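Local coordinates for protein A52 (Vaccinia virus, PDB 2VVW) that suppresses the host innate immune response as a Bcl-2-like protein that associates with IRAK2 to inhibit NF-kappa-B signalling and with TRAF6 to activate p38, at residues A[78-81]-A[82-86]; A[116-119]-A[120-123]. All blocks are in the same frame, centred on the assembly; numbering follows the deposited sequence.

Contact 1. Residues A[78-81]-A[82-86]; sequences DNFI and DYIKV
Phe80 and Ile84, one turn apart on helix 76-90, meet in a CH-pi contact: Ile84 CG1 lies over one face of the Phe80 ring, 4.1 Å from its centroid and 16° off the normal. The phenyl group projects outward from the helix, with CG anti to the backbone N (chi1 175°), and Ile84, its CG1 beside its own backbone N, leans back over the ring until CD1 rests 3.9 Å from Phe80 CE1. Flat and branched apolar groups suit this buried side, where Phe80 also packs on Cys106 and Val109 and Ile84 on Leu105, all of helix 96-115.

A second i to i+4 pair is looser. The extended chain of Lys85 passes obliquely over Ile81, its CE 4.2 Å from Ile81 CG2; its aliphatic methylenes can lie against the isoleucine and Leu131 of helix 123-132 while its ammonium stays at the surface.

Backbone bonds are those of a regular alpha-helix. Asp82 N donates to Asp78 O at 2.9 Å, and Lys85 N to Ile81 O at 3.0 Å. Asn79 O serves two donors, Tyr83 N and a water at 3.0 Å, and the same water donates to Asp82 OD1 at 2.8 Å. Asn79 ND2 is hydrogen-bonded to Leu69 O.

The chemistry is thus that of an amphipathic helix: hydrocarbon fills the side facing the helical core, whereas carboxylate, water and ammonium belong to the outer one.

Contact 2. Residues A[116-119]-A[120-123]; sequences EKLF and SRWK
Leu118 O accepts a hydrogen bond from Arg121 N (3.2 Å), joining the two segments in a short 3-10 turn that follows a Schellman motif at the end of helix 96-115. Lys117, the first residue to leave helical angles, has a positive phi (65°), and two bonds back into the last turn complete the motif. Leu118 is the centre of an inverse gamma turn whose Phe119 N to Lys117 O bond is weak. The Arg121 donor stands 40° out of the Leu118 carbonyl plane.

Like first torsions send the Leu118 and Arg121 side chains the same way, which lets them lie side by side, Leu118 CB 4.0 Å from Arg121 CD. Arginine suits this place because its methylenes line the leucine while its far end reaches polar atoms: NH2 bonds to Ser73 O.

Phe119 and Trp122 bring large apolar rings suited to packing on Leu34 of helix 21-35. Trp122 also keeps an N-H for the dimer contact: its NE1 donates to Tyr31 OH of the second subunit, and Lys123 NZ makes salt bridges with Asp8 and Glu27 of that subunit. Over one face of the Arg121 guanidinium, toward its rim, sits Leu118 CD1, 3.7 Å from Arg121 NH1.

From the N terminus, the chain reaches contact 1 within helix 76-90, continues through helix 96-115 and enters contact 2 in the connection to helix 123-132. The two are in series, neither nesting nor crossing; each is one continuous run, closing only a helical turn or a tight bend. The centres of contact 1 and contact 2 are about 16 Å apart, and the two do not touch. Both helices flanking contact 2 are among those that contact 1 packs against, so residues 78-86 join helix 76-90 to helices 62-68, 96-115 and 123-132, whereas residues 116-123 link the last two covalently and reach helix 21-35 and the second subunit.

Contact 1. Residues A[78-81]-A[82-86]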
ATOM      1  N   ASP A  78       0.319  15.035 -13.276  1.00 23.22           N
ATOM      2  CA  ASP A  78       1.179  16.211 -13.397  1.00 22.74           C
ATOM      3  C   ASP A  78       0.419  17.536 -13.263  1.00 21.59           C
ATOM      4  O   ASP A  78       0.939  18.501 -12.685  1.00 21.38           O
ATOM      5  CB  ASP A  78       1.915  16.173 -14.729  1.00 26.07           C
ATOM      6  CG  ASP A  78       2.980  15.095 -14.777  1.00 29.07           C
ATOM      7  OD1 ASP A  78       3.564  14.771 -13.718  1.00 31.48           O
ATOM      8  OD2 ASP A  78       3.222  14.574 -15.883  1.00 31.44           O
ATOM      9  N   ASN A  79      -0.787  17.592 -13.830  1.00 20.35           N
ATOM     10  CA  ASN A  79      -1.700  18.746 -13.645  1.00 21.70           C
ATOM     11  C   ASN A  79      -2.069  18.963 -12.165  1.00 20.98           C
ATOM     12  O   ASN A  79      -2.143  20.095 -11.680  1.00 18.72           O
ATOM     13  CB  ASN A  79      -2.990  18.553 -14.466  1.00 21.76           C
ATOM     14  CG  ASN A  79      -2.754  18.597 -15.964  1.00 25.67           C
ATOM     15  OD1 ASN A  79      -1.671  18.962 -16.430  1.00 23.30           O
ATOM     16  ND2 ASN A  79      -3.777  18.223 -16.732  1.00 23.17           N
ATOM     17  N   PHE A  80      -2.312  17.865 -11.447  1.00 19.56           N
ATOM     18  CA  PHE A  80      -2.564  17.938 -10.017  1.00 18.97           C
ATOM     19  C   PHE A  80      -1.374  18.528  -9.249  1.00 18.93           C
ATOM     20  O   PHE A  80      -1.547  19.399  -8.409  1.00 18.57           O
ATOM     21  CB  PHE A  80      -2.884  16.557  -9.479  1.00 21.29           C
ATOM     22  CG  PHE A  80      -3.055  16.509  -7.984  1.00 23.84           C
ATOM     23  CD1 PHE A  80      -4.089  17.181  -7.373  1.00 26.34           C
ATOM     24  CD2 PHE A  80      -2.173  15.783  -7.197  1.00 27.72           C
ATOM     25  CE1 PHE A  80      -4.250  17.124  -5.987  1.00 29.90           C
ATOM     26  CE2 PHE A  80      -2.330  15.732  -5.822  1.00 27.67           C
ATOM     27  CZ  PHE A  80      -3.370  16.393  -5.227  1.00 23.50           C
ATOM     28  N   ILE A  81      -0.173  18.041  -9.544  1.00 17.84           N
ATOM     29  CA  ILE A  81       1.038  18.543  -8.874  1.00 18.23           C
ATOM     30  C   ILE A  81       1.239  20.040  -9.198  1.00 18.94           C
ATOM     31  O   ILE A  81       1.584  20.845  -8.304  1.00 20.70           O
ATOM     32  CB  ILE A  81       2.277  17.693  -9.253  1.00 19.59           C
ATOM     33  CG1 ILE A  81       2.161  16.252  -8.694  1.00 19.35           C
ATOM     34  CG2 ILE A  81       3.590  18.332  -8.774  1.00 18.15           C
ATOM     35  CD1 ILE A  81       2.151  16.152  -7.142  1.00 18.12           C
ATOM     36  N   ASP A  82       1.036  20.420 -10.463  1.00 19.46           N
ATOM     37  CA  ASP A  82       1.161  21.823 -10.878  1.00 20.47           C
ATOM     38  C   ASP A  82       0.210  22.679 -10.029  1.00 21.44           C
ATOM     39  O   ASP A  82       0.596  23.723  -9.509  1.00 20.70           O
ATOM     40  CB  ASP A  82       0.904  21.967 -12.387  1.00 21.65           C
ATOM     41  CG  ASP A  82       0.944  23.410 -12.868  1.00 23.27           C
ATOM     42  OD1 ASP A  82      -0.072  24.100 -12.691  1.00 23.70           O
ATOM     43  OD2 ASP A  82       1.971  23.852 -13.440  1.00 21.00           O
ATOM     44  N   TYR A  83      -1.019  22.186  -9.863  1.00 19.97           N
ATOM     45  CA  TYR A  83      -2.055  22.860  -9.063  1.00 21.90           C
ATOM     46  C   TYR A  83      -1.697  23.061  -7.589  1.00 20.09           C
ATOM     47  O   TYR A  83      -1.947  24.129  -7.008  1.00 20.41           O
ATOM     48  CB  TYR A  83      -3.372  22.074  -9.193  1.00 21.04           C
ATOM     49  CG  TYR A  83      -4.500  22.602  -8.346  1.00 25.39           C
ATOM     50  CD1 TYR A  83      -5.269  23.680  -8.772  1.00 26.60           C
ATOM     51  CD2 TYR A  83      -4.817  22.008  -7.116  1.00 27.31           C
ATOM     52  CE1 TYR A  83      -6.310  24.187  -7.979  1.00 28.43           C
ATOM     53  CE2 TYR A  83      -5.854  22.509  -6.321  1.00 27.81           C
ATOM     54  CZ  TYR A  83      -6.596  23.592  -6.761  1.00 27.61           C
ATOM     55  OH  TYR A  83      -7.630  24.090  -5.986  1.00 29.62           O
ATOM     56  N   ILE A  84      -1.116  22.030  -6.988  1.00 19.73           N
ATOM     57  CA  ILE A  84      -0.606  22.090  -5.629  1.00 20.35           C
ATOM     58  C   ILE A  84       0.460  23.186  -5.507  1.00 21.18           C
ATOM     59  O   ILE A  84       0.469  23.949  -4.545  1.00 22.95           O
ATOM     60  CB  ILE A  84      -0.015  20.711  -5.190  1.00 21.58           C
ATOM     61  CG1 ILE A  84      -1.118  19.654  -5.065  1.00 23.31           C
ATOM     62  CG2 ILE A  84       0.794  20.837  -3.897  1.00 26.40           C
ATOM     63  CD1 ILE A  84      -2.352  20.090  -4.276  1.00 25.65           C
ATOM     64  N   LYS A  85       1.353  23.266  -6.477  1.00 22.44           N
ATOM     65  CA  LYS A  85       2.349  24.349  -6.515  1.00 23.04           C
ATOM     66  C   LYS A  85       1.716  25.745  -6.643  1.00 24.04           C
ATOM     67  O   LYS A  85       2.153  26.699  -5.991  1.00 26.02           O
ATOM     68  CB  LYS A  85       3.379  24.100  -7.630  1.00 24.77           C
ATOM     69  CG  LYS A  85       4.365  22.944  -7.306  1.00 26.59           C
ATOM     70  CD  LYS A  85       5.135  22.461  -8.532  1.00 25.90           C
ATOM     71  CE  LYS A  85       6.278  21.494  -8.157  1.00 28.43           C
ATOM     72  NZ  LYS A  85       7.058  21.044  -9.365  1.00 25.47           N
ATOM     73  N   VAL A  86       0.686  25.858  -7.477  1.00 23.71           N
ATOM     74  CA  VAL A  86      -0.104  27.079  -7.564  1.00 24.25           C
ATOM     75  C   VAL A  86      -0.639  27.502  -6.185  1.00 24.10           C
ATOM     76  O   VAL A  86      -0.426  28.642  -5.754  1.00 24.60           O
ATOM     77  CB  VAL A  86      -1.276  26.927  -8.580  1.00 23.63           C
ATOM     78  CG1 VAL A  86      -2.260  28.117  -8.494  1.00 21.82           C
ATOM     79  CG2 VAL A  86      -0.722  26.789 -10.002  1.00 24.22           C
TER
HETATM   80  O   HOH W   1      -2.526  22.817 -12.789  1.00 36.98           O

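Contact 2. Residues A[116-119]-A[120-123]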
ATOM      1  N   GLU A 116     -11.529   5.565 -11.913  1.00 23.76           N
ATOM      2  CA  GLU A 116     -11.061   5.416 -13.284  1.00 25.18           C
ATOM      3  C   GLU A 116     -10.057   4.249 -13.441  1.00 25.73           C
ATOM      4  O   GLU A 116      -9.597   3.951 -14.556  1.00 24.64           O
ATOM      5  CB  GLU A 116     -10.430   6.738 -13.726  1.00 24.92           C
ATOM      6  CG  GLU A 116      -9.983   6.834 -15.179  1.00 28.40           C
ATOM      7  CD  GLU A 116     -11.120   6.858 -16.177  1.00 35.27           C
ATOM      8  OE1 GLU A 116     -12.306   6.755 -15.791  1.00 34.71           O
ATOM      9  OE2 GLU A 116     -10.808   6.971 -17.379  1.00 40.30           O
ATOM     10  N   LYS A 117      -9.747   3.598 -12.317  1.00 24.72           N
ATOM     11  CA  LYS A 117      -8.822   2.461 -12.237  1.00 26.28           C
ATOM     12  C   LYS A 117      -7.396   2.856 -12.600  1.00 24.57           C
ATOM     13  O   LYS A 117      -6.611   2.041 -13.082  1.00 25.23           O
ATOM     14  CB  LYS A 117      -9.331   1.266 -13.060  1.00 27.82           C
ATOM     15  CG  LYS A 117     -10.671   0.781 -12.577  1.00 32.83           C
ATOM     16  CD  LYS A 117     -11.206  -0.320 -13.443  1.00 36.07           C
ATOM     17  CE  LYS A 117     -12.461  -0.933 -12.842  1.00 44.05           C
ATOM     18  NZ  LYS A 117     -13.060  -1.973 -13.741  1.00 47.61           N
ATOM     19  N   LEU A 118      -7.063   4.110 -12.328  1.00 22.21           N
ATOM     20  CA  LEU A 118      -5.692   4.595 -12.459  1.00 21.66           C
ATOM     21  C   LEU A 118      -5.019   4.383 -11.115  1.00 22.67           C
ATOM     22  O   LEU A 118      -4.640   5.333 -10.433  1.00 22.84           O
ATOM     23  CB  LEU A 118      -5.685   6.067 -12.878  1.00 21.38           C
ATOM     24  CG  LEU A 118      -6.261   6.320 -14.272  1.00 19.96           C
ATOM     25  CD1 LEU A 118      -6.539   7.794 -14.562  1.00 19.97           C
ATOM     26  CD2 LEU A 118      -5.392   5.684 -15.374  1.00 24.54           C
ATOM     27  N   PHE A 119      -4.831   3.113 -10.760  1.00 24.15           N
ATOM     28  CA  PHE A 119      -4.609   2.747  -9.373  1.00 24.92           C
ATOM     29  C   PHE A 119      -3.276   3.258  -8.817  1.00 25.84           C
ATOM     30  O   PHE A 119      -3.227   3.675  -7.658  1.00 30.66           O
ATOM     31  CB  PHE A 119      -4.772   1.224  -9.177  1.00 25.56           C
ATOM     32  CG  PHE A 119      -6.211   0.747  -9.233  1.00 23.70           C
ATOM     33  CD1 PHE A 119      -7.130   1.194  -8.297  1.00 22.96           C
ATOM     34  CD2 PHE A 119      -6.633  -0.165 -10.197  1.00 24.22           C
ATOM     35  CE1 PHE A 119      -8.458   0.753  -8.332  1.00 27.27           C
ATOM     36  CE2 PHE A 119      -7.954  -0.606 -10.238  1.00 24.97           C
ATOM     37  CZ  PHE A 119      -8.861  -0.146  -9.297  1.00 24.99           C
ATOM     38  N   SER A 120      -2.229   3.300  -9.636  1.00 25.54           N
ATOM     39  CA  SER A 120      -0.890   3.758  -9.193  1.00 24.52           C
ATOM     40  C   SER A 120      -0.732   5.271  -8.938  1.00 23.59           C
ATOM     41  O   SER A 120       0.303   5.733  -8.406  1.00 20.69           O
ATOM     42  CB  SER A 120       0.155   3.340 -10.235  1.00 25.63           C
ATOM     43  OG  SER A 120      -0.081   3.994 -11.466  1.00 27.60           O
ATOM     44  N   ARG A 121      -1.732   6.049  -9.328  1.00 22.25           N
ATOM     45  CA  ARG A 121      -1.668   7.514  -9.182  1.00 23.55           C
ATOM     46  C   ARG A 121      -1.739   8.008  -7.745  1.00 24.22           C
ATOM     47  O   ARG A 121      -1.267   9.133  -7.453  1.00 24.42           O
ATOM     48  CB  ARG A 121      -2.769   8.191 -10.005  1.00 23.85           C
ATOM     49  CG  ARG A 121      -2.526   8.098 -11.474  1.00 23.90           C
ATOM     50  CD  ARG A 121      -3.273   9.166 -12.267  1.00 22.66           C
ATOM     51  NE  ARG A 121      -2.868   9.095 -13.657  1.00 21.46           N
ATOM     52  CZ  ARG A 121      -3.370   9.835 -14.644  1.00 24.21           C
ATOM     53  NH1 ARG A 121      -4.295  10.751 -14.406  1.00 24.45           N
ATOM     54  NH2 ARG A 121      -2.916   9.658 -15.875  1.00 26.22           N
ATOM     55  N   TRP A 122      -2.268   7.169  -6.844  1.00 22.42           N
ATOM     56  CA  TRP A 122      -2.310   7.481  -5.417  1.00 22.11           C
ATOM     57  C   TRP A 122      -0.939   7.922  -4.931  1.00 22.06           C
ATOM     58  O   TRP A 122      -0.839   8.746  -4.044  1.00 24.55           O
ATOM     59  CB  TRP A 122      -2.834   6.290  -4.588  1.00 23.26           C
ATOM     60  CG  TRP A 122      -1.871   5.156  -4.402  1.00 20.82           C
ATOM     61  CD1 TRP A 122      -1.688   4.086  -5.239  1.00 23.88           C
ATOM     62  CD2 TRP A 122      -0.978   4.959  -3.310  1.00 18.81           C
ATOM     63  NE1 TRP A 122      -0.732   3.244  -4.740  1.00 22.37           N
ATOM     64  CE2 TRP A 122      -0.275   3.750  -3.555  1.00 23.39           C
ATOM     65  CE3 TRP A 122      -0.681   5.689  -2.155  1.00 17.09           C
ATOM     66  CZ2 TRP A 122       0.712   3.267  -2.695  1.00 23.08           C
ATOM     67  CZ3 TRP A 122       0.304   5.205  -1.301  1.00 22.31           C
ATOM     68  CH2 TRP A 122       0.984   3.999  -1.579  1.00 21.70           C
ATOM     69  N   LYS A 123       0.119   7.387  -5.525  1.00 20.85           N
ATOM     70  CA  LYS A 123       1.491   7.797  -5.151  1.00 19.68           C
ATOM     71  C   LYS A 123       1.718   9.305  -5.285  1.00 20.35           C
ATOM     72  O   LYS A 123       2.572   9.887  -4.588  1.00 19.78           O
ATOM     73  CB  LYS A 123       2.499   7.064  -6.010  1.00 21.27           C
ATOM     74  CG  LYS A 123       2.530   5.539  -5.836  1.00 20.45           C
ATOM     75  CD  LYS A 123       3.119   5.113  -4.515  1.00 19.71           C
ATOM     76  CE  LYS A 123       3.558   3.636  -4.553  1.00 22.27           C
ATOM     77  NZ  LYS A 123       4.530   3.299  -5.652  1.00 19.45           N
TER